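Local structure of ferritin like protein (Caulobacter vibrioides, 3HL1) at residues V80-P85 with T101-E106; E122-R127 with P232-F237; G248-V253 with S306-G311. The protein is of unknown function but, as a member of the ferritin-like family, probably binds metal within a bundle of long helices. All blocks are in the same frame, centred on the assembly; numbering follows the deposited sequence.

Contact 1. Residues V80-P85 with T101-E106; sequences VGTAVP and TPYSAE
Thr82 and Tyr103 meet through their first torsions: with chi1 of 54° the Thr82 hydroxyl takes the place between backbone N and carbonyl carbon, leaving CG2 anti to that carbon, while Tyr103 (chi1 86°) swings its ring beneath this methyl. Thr82 CG2 sits 4.2 Å from the centroid of the Tyr103 ring, 28° off its normal, a CH-pi contact for which threonine supplies the methyl. At the ring's edge, in plane, water 3 joins the Tyr103 hydroxyl to the Thr82 carbonyl oxygen. The backbones are joined where Ala105 N gives its hydrogen to Gly81 O at 2.7 Å, the donor slightly out of the carbonyl plane. Ala105 CB packs 3.4 Å from Ala83 O, and so small a side chain suits a buried place beside Trp24 of helix 8-35. Water 1 bridges Gly81 N and Glu106 OE2, tying the carboxylate to the peptide before the one that Ala105 grips. Gly81 has the positive phi that glycine adopts readily at this corner. Two turns thus dock on each other in the loop leading to helix 112-121: a type II' beta turn at Val80-Ala83 and an ST turn, in which Ser104 OG accepts from Glu106 N at 3.0 Å.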
loop_
_atom_site.group_PDB
_atom_site.type_symbol
_atom_site.label_atom_id
_atom_site.label_comp_id
_atom_site.label_asym_id
_atom_site.label_seq_id
_atom_site.Cartn_x
_atom_site.Cartn_y
_atom_site.Cartn_z
ATOM N N VAL A 80 -10.804 9.837 -2.729
ATOM C CA VAL A 80 -11.536 11.070 -2.989
ATOM C C VAL A 80 -10.596 12.106 -3.535
ATOM O O VAL A 80 -9.504 12.277 -3.003
ATOM C CB VAL A 80 -12.214 11.623 -1.702
ATOM C CG1 VAL A 80 -12.914 13.029 -1.945
ATOM C CG2 VAL A 80 -13.234 10.631 -1.103
ATOM N N GLY A 81 -11.017 12.811 -4.579
ATOM C CA GLY A 81 -10.198 13.897 -5.106
ATOM C C GLY A 81 -8.833 13.401 -5.575
ATOM O O GLY A 81 -8.727 12.431 -6.379
ATOM N N THR A 82 -7.794 14.075 -5.114
ATOM C CA THR A 82 -6.404 13.702 -5.422
ATOM C C THR A 82 -5.598 13.444 -4.124
ATOM O O THR A 82 -4.378 13.527 -4.108
ATOM C CB THR A 82 -5.717 14.816 -6.254
ATOM O OG1 THR A 82 -5.848 16.076 -5.570
ATOM C CG2 THR A 82 -6.349 14.937 -7.642
ATOM N N ALA A 83 -6.296 13.114 -3.042
ATOM C CA ALA A 83 -5.658 12.888 -1.752
ATOM C C ALA A 83 -5.066 11.463 -1.611
ATOM O O ALA A 83 -5.800 10.470 -1.562
ATOM C CB ALA A 83 -6.659 13.173 -0.635
ATOM N N VAL A 84 -3.725 11.400 -1.569
ATOM C CA VAL A 84 -2.947 10.201 -1.299
ATOM C C VAL A 84 -2.411 10.330 0.135
ATOM O O VAL A 84 -1.811 11.355 0.472
ATOM C CB VAL A 84 -1.783 10.061 -2.324
ATOM C CG1 VAL A 84 -0.914 8.809 -2.018
ATOM C CG2 VAL A 84 -2.344 9.983 -3.752
ATOM N N PRO A 85 -2.638 9.325 0.995
ATOM C CA PRO A 85 -2.167 9.449 2.396
ATOM C C PRO A 85 -0.685 9.804 2.534
ATOM O O PRO A 85 0.175 9.080 2.048
ATOM C CB PRO A 85 -2.484 8.071 3.011
ATOM C CG PRO A 85 -3.691 7.572 2.168
ATOM C CD PRO A 85 -3.403 8.088 0.775
ATOM N N THR A 101 -0.138 13.383 -15.627
ATOM C CA THR A 101 -1.439 14.026 -15.588
ATOM C C THR A 101 -2.224 13.623 -16.848
ATOM O O THR A 101 -1.638 13.489 -17.939
ATOM C CB THR A 101 -1.294 15.553 -15.494
ATOM O OG1 THR A 101 -2.553 16.160 -15.706
ATOM C CG2 THR A 101 -0.389 16.076 -16.547
ATOM N N PRO A 102 -3.534 13.365 -16.713
ATOM C CA PRO A 102 -4.362 13.455 -15.542
ATOM C C PRO A 102 -4.082 12.353 -14.495
ATOM O O PRO A 102 -3.507 11.324 -14.839
ATOM C CB PRO A 102 -5.769 13.297 -16.116
ATOM C CG PRO A 102 -5.572 12.388 -17.276
ATOM C CD PRO A 102 -4.294 12.858 -17.883
ATOM N N TYR A 103 -4.515 12.597 -13.269
ATOM C CA TYR A 103 -4.380 11.630 -12.172
ATOM C C TYR A 103 -5.524 11.831 -11.142
ATOM O O TYR A 103 -6.188 12.874 -11.160
ATOM C CB TYR A 103 -2.993 11.792 -11.571
ATOM C CG TYR A 103 -2.865 12.863 -10.495
ATOM C CD1 TYR A 103 -2.663 14.212 -10.790
ATOM C CD2 TYR A 103 -2.911 12.488 -9.176
ATOM C CE1 TYR A 103 -2.545 15.155 -9.757
ATOM C CE2 TYR A 103 -2.811 13.390 -8.177
ATOM C CZ TYR A 103 -2.617 14.707 -8.448
ATOM O OH TYR A 103 -2.492 15.503 -7.331
ATOM N N SER A 104 -5.801 10.823 -10.299
ATOM C CA SER A 104 -6.924 10.903 -9.369
ATOM C C SER A 104 -6.800 9.891 -8.276
ATOM O O SER A 104 -6.357 8.765 -8.554
ATOM C CB SER A 104 -8.223 10.667 -10.169
ATOM O OG SER A 104 -9.347 10.684 -9.325
ATOM N N ALA A 105 -7.231 10.244 -7.044
ATOM C CA ALA A 105 -7.307 9.289 -5.964
ATOM C C ALA A 105 -8.600 8.463 -6.041
ATOM O O ALA A 105 -8.786 7.534 -5.266
ATOM C CB ALA A 105 -7.183 9.970 -4.594
ATOM N N GLU A 106 -9.482 8.776 -6.989
ATOM C CA GLU A 106 -10.699 8.021 -7.168
ATOM C C GLU A 106 -10.406 6.742 -7.855
ATOM O O GLU A 106 -9.563 6.672 -8.745
ATOM C CB GLU A 106 -11.724 8.792 -7.980
ATOM C CG GLU A 106 -12.137 10.095 -7.340
ATOM C CD GLU A 106 -13.187 10.799 -8.212
ATOM O OE1 GLU A 106 -13.914 10.151 -8.977
ATOM O OE2 GLU A 106 -13.276 12.009 -8.130
HETATM O O HOH W 1 -13.493 12.600 -5.690
HETATM O O HOH W 2 -10.272 13.322 -9.233
HETATM O O HOH W 3 -1.974 14.650 -4.828
#

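Contact 2. Residues E122-R127 with P232-F237; sequences EYPEWR and PHFQRF
The Phe234 ring carries the compact, puckered ring of Pro124 on one face, with Pro124 CD 3.6 Å from the ring centroid and almost on its normal, a CH-pi contact. On the same side Tyr123 turns its edge toward that face in an offset edge-to-face pair, the planes 77° apart; Gln235 OE1 lies at the Phe234 edge, in plane, and the guanidinium of Arg127 has Phe234 CE2 over one of its own faces. The imidazole of His233 is met at its edge: ND1 donates to Glu122 OE2 at 2.7 Å, with the oxygen in the ring plane but the donor 56° out of the carboxylate plane. A bend in the Glu122 chain (chi2 -78°) folds the carboxylate back over His233 CB, while Glu122 CG rests 3.6 Å from Phe237 CE2. The buried polar atoms are matched: Tyr29 OH is also hydrogen-bonded to Glu122 OE2, and Gln53 OE1 to His233 NE2, which holds the imidazole at both nitrogens. Glu122 OE1 hydrogen-bonds an unidentified ligand, probably from the crystallisation liquor. This His-carboxylate pair, beside Glu54 of helix 42-67, lies where that ligand may mark a pocket between helices, consistent with the carboxylate- and histidine-lined interior of ferritin-like bundles.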
loop_
_atom_site.group_PDB
_atom_site.type_symbol
_atom_site.label_atom_id
_atom_site.label_comp_id
_atom_site.label_asym_id
_atom_site.label_seq_id
_atom_site.Cartn_x
_atom_site.Cartn_y
_atom_site.Cartn_z
ATOM N N GLU A 122 4.404 5.524 -6.683
ATOM C CA GLU A 122 5.691 4.883 -6.620
ATOM C C GLU A 122 6.854 5.765 -7.088
ATOM O O GLU A 122 7.960 5.274 -7.301
ATOM C CB GLU A 122 5.670 3.594 -7.469
ATOM C CG GLU A 122 4.531 2.588 -7.142
ATOM C CD GLU A 122 4.781 1.738 -5.887
ATOM O OE1 GLU A 122 5.790 1.958 -5.139
ATOM O OE2 GLU A 122 3.951 0.828 -5.641
ATOM N N TYR A 123 6.602 7.052 -7.243
ATOM C CA TYR A 123 7.600 7.999 -7.729
ATOM C C TYR A 123 8.863 7.936 -6.861
ATOM O O TYR A 123 8.761 8.066 -5.622
ATOM C CB TYR A 123 7.045 9.415 -7.680
ATOM C CG TYR A 123 7.864 10.431 -8.429
ATOM C CD1 TYR A 123 8.055 10.325 -9.813
ATOM C CD2 TYR A 123 8.395 11.535 -7.771
ATOM C CE1 TYR A 123 8.769 11.265 -10.484
ATOM C CE2 TYR A 123 9.109 12.486 -8.458
ATOM C CZ TYR A 123 9.292 12.322 -9.818
ATOM O OH TYR A 123 9.959 13.269 -10.533
ATOM N N PRO A 124 10.045 7.732 -7.490
ATOM C CA PRO A 124 11.281 7.519 -6.725
ATOM C C PRO A 124 11.784 8.761 -5.999
ATOM O O PRO A 124 11.757 9.865 -6.513
ATOM C CB PRO A 124 12.301 7.096 -7.811
ATOM C CG PRO A 124 11.483 6.657 -8.956
ATOM C CD PRO A 124 10.308 7.577 -8.934
ATOM N N GLU A 125 12.247 8.569 -4.790
ATOM C CA GLU A 125 12.714 9.689 -3.974
ATOM C C GLU A 125 13.805 10.494 -4.666
ATOM O O GLU A 125 13.869 11.724 -4.506
ATOM C CB GLU A 125 13.285 9.137 -2.687
ATOM C CG GLU A 125 13.556 10.188 -1.658
ATOM C CD GLU A 125 14.191 9.657 -0.370
ATOM O OE1 GLU A 125 14.461 8.420 -0.238
ATOM O OE2 GLU A 125 14.418 10.532 0.506
ATOM N N TRP A 126 14.706 9.819 -5.370
ATOM C CA TRP A 126 15.823 10.542 -6.009
ATOM C C TRP A 126 15.384 11.576 -7.063
ATOM O O TRP A 126 16.074 12.576 -7.295
ATOM C CB TRP A 126 16.874 9.594 -6.578
ATOM C CG TRP A 126 16.459 8.825 -7.760
ATOM C CD1 TRP A 126 15.901 7.575 -7.773
ATOM C CD2 TRP A 126 16.615 9.208 -9.133
ATOM N NE1 TRP A 126 15.694 7.162 -9.066
ATOM C CE2 TRP A 126 16.117 8.145 -9.921
ATOM C CE3 TRP A 126 17.128 10.347 -9.779
ATOM C CZ2 TRP A 126 16.110 8.187 -11.324
ATOM C CZ3 TRP A 126 17.121 10.391 -11.189
ATOM C CH2 TRP A 126 16.618 9.315 -11.939
ATOM N N ARG A 127 14.250 11.346 -7.701
ATOM C CA ARG A 127 13.711 12.312 -8.672
ATOM C C ARG A 127 13.069 13.550 -8.032
ATOM O O ARG A 127 12.893 14.563 -8.683
ATOM C CB ARG A 127 12.730 11.578 -9.571
ATOM C CG ARG A 127 13.448 10.502 -10.341
ATOM C CD ARG A 127 12.538 9.524 -10.890
ATOM N NE ARG A 127 12.004 9.921 -12.174
ATOM C CZ ARG A 127 12.373 9.422 -13.346
ATOM N NH1 ARG A 127 11.755 9.862 -14.435
ATOM N NH2 ARG A 127 13.328 8.495 -13.441
ATOM N N PRO A 232 11.187 -2.852 -10.175
ATOM C CA PRO A 232 10.439 -2.084 -9.160
ATOM C C PRO A 232 9.072 -1.597 -9.662
ATOM O O PRO A 232 8.821 -1.592 -10.860
ATOM C CB PRO A 232 11.385 -0.918 -8.799
ATOM C CG PRO A 232 12.683 -1.227 -9.478
ATOM C CD PRO A 232 12.381 -2.119 -10.629
ATOM N N HIS A 233 8.182 -1.248 -8.725
ATOM C CA HIS A 233 6.799 -0.875 -9.069
ATOM C C HIS A 233 6.769 0.358 -10.003
ATOM O O HIS A 233 6.010 0.420 -10.999
ATOM C CB HIS A 233 5.993 -0.579 -7.800
ATOM C CG HIS A 233 5.741 -1.781 -6.937
ATOM N ND1 HIS A 233 4.948 -1.729 -5.802
ATOM C CD2 HIS A 233 6.194 -3.060 -7.024
ATOM C CE1 HIS A 233 4.904 -2.926 -5.244
ATOM N NE2 HIS A 233 5.679 -3.745 -5.944
ATOM N N PHE A 234 7.608 1.346 -9.695
ATOM C CA PHE A 234 7.640 2.554 -10.516
ATOM C C PHE A 234 7.929 2.183 -11.966
ATOM O O PHE A 234 7.166 2.527 -12.878
ATOM C CB PHE A 234 8.674 3.565 -10.032
ATOM C CG PHE A 234 8.671 4.811 -10.850
ATOM C CD1 PHE A 234 7.571 5.674 -10.813
ATOM C CD2 PHE A 234 9.710 5.111 -11.705
ATOM C CE1 PHE A 234 7.526 6.809 -11.589
ATOM C CE2 PHE A 234 9.661 6.253 -12.469
ATOM C CZ PHE A 234 8.566 7.102 -12.413
ATOM N N GLN A 235 9.018 1.456 -12.176
ATOM C CA GLN A 235 9.402 1.064 -13.530
ATOM C C GLN A 235 8.294 0.249 -14.226
ATOM O O GLN A 235 7.924 0.542 -15.359
ATOM C CB GLN A 235 10.737 0.331 -13.471
ATOM C CG GLN A 235 11.951 1.290 -13.351
ATOM C CD GLN A 235 12.465 1.525 -11.903
ATOM O OE1 GLN A 235 11.699 1.838 -10.978
ATOM N NE2 GLN A 235 13.790 1.402 -11.728
ATOM N N ARG A 236 7.744 -0.738 -13.534
ATOM C CA ARG A 236 6.612 -1.532 -14.039
ATOM C C ARG A 236 5.470 -0.668 -14.565
ATOM O O ARG A 236 4.941 -0.901 -15.652
ATOM C CB ARG A 236 5.987 -2.360 -12.897
ATOM C CG ARG A 236 6.753 -3.551 -12.408
ATOM C CD ARG A 236 5.957 -4.119 -11.231
ATOM N NE ARG A 236 6.734 -5.058 -10.440
ATOM C CZ ARG A 236 6.578 -6.373 -10.453
ATOM N NH1 ARG A 236 5.647 -6.956 -11.203
ATOM N NH2 ARG A 236 7.366 -7.114 -9.688
ATOM N N PHE A 237 5.061 0.303 -13.740
ATOM C CA PHE A 237 3.917 1.161 -14.026
ATOM C C PHE A 237 4.221 2.170 -15.115
ATOM O O PHE A 237 3.369 2.440 -15.930
ATOM C CB PHE A 237 3.381 1.855 -12.748
ATOM C CG PHE A 237 2.936 0.872 -11.636
ATOM C CD1 PHE A 237 2.533 -0.432 -11.933
ATOM C CD2 PHE A 237 2.914 1.281 -10.284
ATOM C CE1 PHE A 237 2.136 -1.307 -10.918
ATOM C CE2 PHE A 237 2.537 0.411 -9.284
ATOM C CZ PHE A 237 2.135 -0.876 -9.588
#

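Contact 3. Residues G248-V253 with S306-G311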
loop_
_atom_site.group_PDB
_atom_site.type_symbol
_atom_site.label_atom_id
_atom_site.label_comp_id
_atom_site.label_asym_id
_atom_site.label_seq_id
_atom_site.Cartn_x
_atom_site.Cartn_y
_atom_site.Cartn_z
ATOM N N GLY A 248 -8.398 -4.527 -23.160
ATOM C CA GLY A 248 -9.793 -4.147 -22.910
ATOM C C GLY A 248 -10.106 -4.196 -21.418
ATOM O O GLY A 248 -9.571 -5.054 -20.704
ATOM N N VAL A 249 -10.912 -3.246 -20.968
ATOM C CA VAL A 249 -11.314 -3.159 -19.576
ATOM C C VAL A 249 -12.839 -3.172 -19.448
ATOM O O VAL A 249 -13.576 -2.765 -20.369
ATOM C CB VAL A 249 -10.755 -1.902 -18.887
ATOM C CG1 VAL A 249 -9.197 -1.877 -19.030
ATOM C CG2 VAL A 249 -11.398 -0.646 -19.451
ATOM N N TYR A 250 -13.314 -3.659 -18.307
ATOM C CA TYR A 250 -14.693 -3.568 -17.991
ATOM C C TYR A 250 -15.057 -2.114 -17.815
ATOM O O TYR A 250 -14.250 -1.263 -17.464
ATOM C CB TYR A 250 -15.054 -4.312 -16.710
ATOM C CG TYR A 250 -14.847 -5.760 -16.794
ATOM C CD1 TYR A 250 -15.743 -6.566 -17.511
ATOM C CD2 TYR A 250 -13.746 -6.358 -16.185
ATOM C CE1 TYR A 250 -15.545 -7.961 -17.613
ATOM C CE2 TYR A 250 -13.533 -7.727 -16.301
ATOM C CZ TYR A 250 -14.438 -8.515 -17.026
ATOM O OH TYR A 250 -14.196 -9.876 -17.087
ATOM N N THR A 251 -16.311 -1.854 -18.098
ATOM C CA THR A 251 -16.891 -0.550 -17.964
ATOM C C THR A 251 -17.759 -0.569 -16.691
ATOM O O THR A 251 -18.347 -1.590 -16.321
ATOM C CB THR A 251 -17.701 -0.254 -19.266
ATOM O OG1 THR A 251 -17.987 1.135 -19.327
ATOM C CG2 THR A 251 -18.967 -1.065 -19.268
ATOM N N GLY A 252 -17.803 0.541 -15.971
ATOM C CA GLY A 252 -18.609 0.584 -14.772
ATOM C C GLY A 252 -18.891 1.965 -14.321
ATOM O O GLY A 252 -18.180 2.893 -14.691
ATOM N N VAL A 253 -19.945 2.098 -13.528
ATOM C CA VAL A 253 -20.299 3.355 -12.902
ATOM C C VAL A 253 -20.024 3.280 -11.430
ATOM O O VAL A 253 -20.154 2.232 -10.807
ATOM C CB VAL A 253 -21.795 3.727 -13.102
ATOM C CG1 VAL A 253 -22.082 3.989 -14.564
ATOM C CG2 VAL A 253 -22.704 2.646 -12.579
ATOM N N SER A 306 -16.490 -9.278 -9.604
ATOM C CA SER A 306 -17.921 -9.375 -9.799
ATOM C C SER A 306 -18.555 -7.980 -9.934
ATOM O O SER A 306 -19.421 -7.781 -10.791
ATOM C CB SER A 306 -18.560 -10.223 -8.702
ATOM O OG SER A 306 -19.936 -9.947 -8.690
ATOM N N CYS A 307 -18.065 -6.985 -9.197
ATOM C CA CYS A 307 -18.485 -5.594 -9.396
ATOM C C CYS A 307 -18.288 -5.139 -10.821
ATOM O O CYS A 307 -19.222 -4.677 -11.472
ATOM C CB CYS A 307 -17.745 -4.636 -8.461
ATOM S SG CYS A 307 -18.190 -4.776 -6.714
ATOM N N TRP A 308 -17.067 -5.289 -11.338
ATOM C CA TRP A 308 -16.771 -4.905 -12.699
ATOM C C TRP A 308 -17.624 -5.608 -13.746
ATOM O O TRP A 308 -18.139 -4.962 -14.684
ATOM C CB TRP A 308 -15.294 -5.167 -13.009
ATOM C CG TRP A 308 -14.371 -4.116 -12.519
ATOM C CD1 TRP A 308 -13.302 -4.314 -11.725
ATOM C CD2 TRP A 308 -14.378 -2.741 -12.863
ATOM N NE1 TRP A 308 -12.607 -3.133 -11.554
ATOM C CE2 TRP A 308 -13.269 -2.145 -12.222
ATOM C CE3 TRP A 308 -15.218 -1.934 -13.633
ATOM C CZ2 TRP A 308 -12.985 -0.799 -12.331
ATOM C CZ3 TRP A 308 -14.920 -0.578 -13.760
ATOM C CH2 TRP A 308 -13.823 -0.023 -13.114
ATOM N N LYS A 309 -17.751 -6.922 -13.615
ATOM C CA LYS A 309 -18.601 -7.664 -14.511
ATOM C C LYS A 309 -20.057 -7.172 -14.516
ATOM O O LYS A 309 -20.715 -7.265 -15.549
ATOM C CB LYS A 309 -18.577 -9.130 -14.159
ATOM C CG LYS A 309 -17.329 -9.858 -14.646
ATOM C CD LYS A 309 -17.351 -11.281 -14.099
ATOM C CE LYS A 309 -16.864 -12.336 -15.017
ATOM N NZ LYS A 309 -15.937 -11.894 -16.080
ATOM N N LEU A 310 -20.551 -6.688 -13.381
ATOM C CA LEU A 310 -21.896 -6.121 -13.281
ATOM C C LEU A 310 -21.999 -4.648 -13.639
ATOM O O LEU A 310 -23.070 -4.071 -13.536
ATOM C CB LEU A 310 -22.516 -6.397 -11.902
ATOM C CG LEU A 310 -22.762 -7.876 -11.629
ATOM C CD1 LEU A 310 -22.925 -8.227 -10.175
ATOM C CD2 LEU A 310 -23.930 -8.439 -12.482
ATOM N N GLY A 311 -20.913 -4.026 -14.078
ATOM C CA GLY A 311 -20.948 -2.607 -14.438
ATOM C C GLY A 311 -20.921 -1.645 -13.253
ATOM O O GLY A 311 -21.350 -0.526 -13.376
HETATM O O HOH W 4 -18.979 -4.135 -17.002
#
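A Schellman motif ends helix 292-309, and the extended 248-253 segment docks against this C-terminus. Gly311 is the residue that leaves the helix; its positive phi is easily reached by glycine, and its backbone N bonds back to Trp308 O. Its carbonyl is turned to the other segment, where Gly311 O accepts from Val253 N at 3.0 Å, the N-H pointing almost straight at the oxygen (165°) although the donor lies 46° above the carbonyl plane. The two segments come close at Gly252 and Gly311, where a CA-H...O contact runs from Gly252 CA to Gly311 O and a second, straighter one from Gly311 CA to Thr251 O at 3.4 Å. Gly252, without a side chain, lets its backbone lie against the Trp308 edge and Gly311. Water 4 donates to Thr251 O and to Trp308 O at 2.6 Å, adding a second partner to Trp308 O and bridging it to Thr251 O.

Tyr250 lies across the last turn. Its chi1 of -64° sets CG anti to the carbonyl carbon, and Tyr250 CD2 packs 3.7 Å from Trp308 CB. Farther out, a bend late in the Lys309 chain brings NZ within 2.8 Å of Tyr250 OH, a weak hydrogen bond that pairs two long side chains near solvent. The Trp308 ring presents its edge to the backbone, with Gly252 N 3.8 Å from CZ3.

At the far edge of the indole from CZ3, Trp308 NE1 donates to Thr31 O of helix 8-35, and the ring touches Tyr34 and Ser35; Tyr250 joins Ser35 through a backbone bond, while Cys307 and Leu310 lean on Ala265 of helix 261-283.

The three contacts follow one another along the chain and do not touch. Contact 2 is the buried one and borders the bound unidentified ligand through Glu122; contacts 1 and 3 lie at the surface. Contacts 1 and 2 have centres about 17 Å apart, with nearest atoms about 8 Å apart, and helix 112-121 connects them: it follows the loop of contact 1 and ends just before Glu122. Contact 3 is more remote, its centre about 28 Å from that of contact 2 and about 21 Å from that of contact 1. Helix 8-35 is a shared neighbour, offering Trp24 to contact 1, Tyr29 to contact 2 and Thr31 to contact 3.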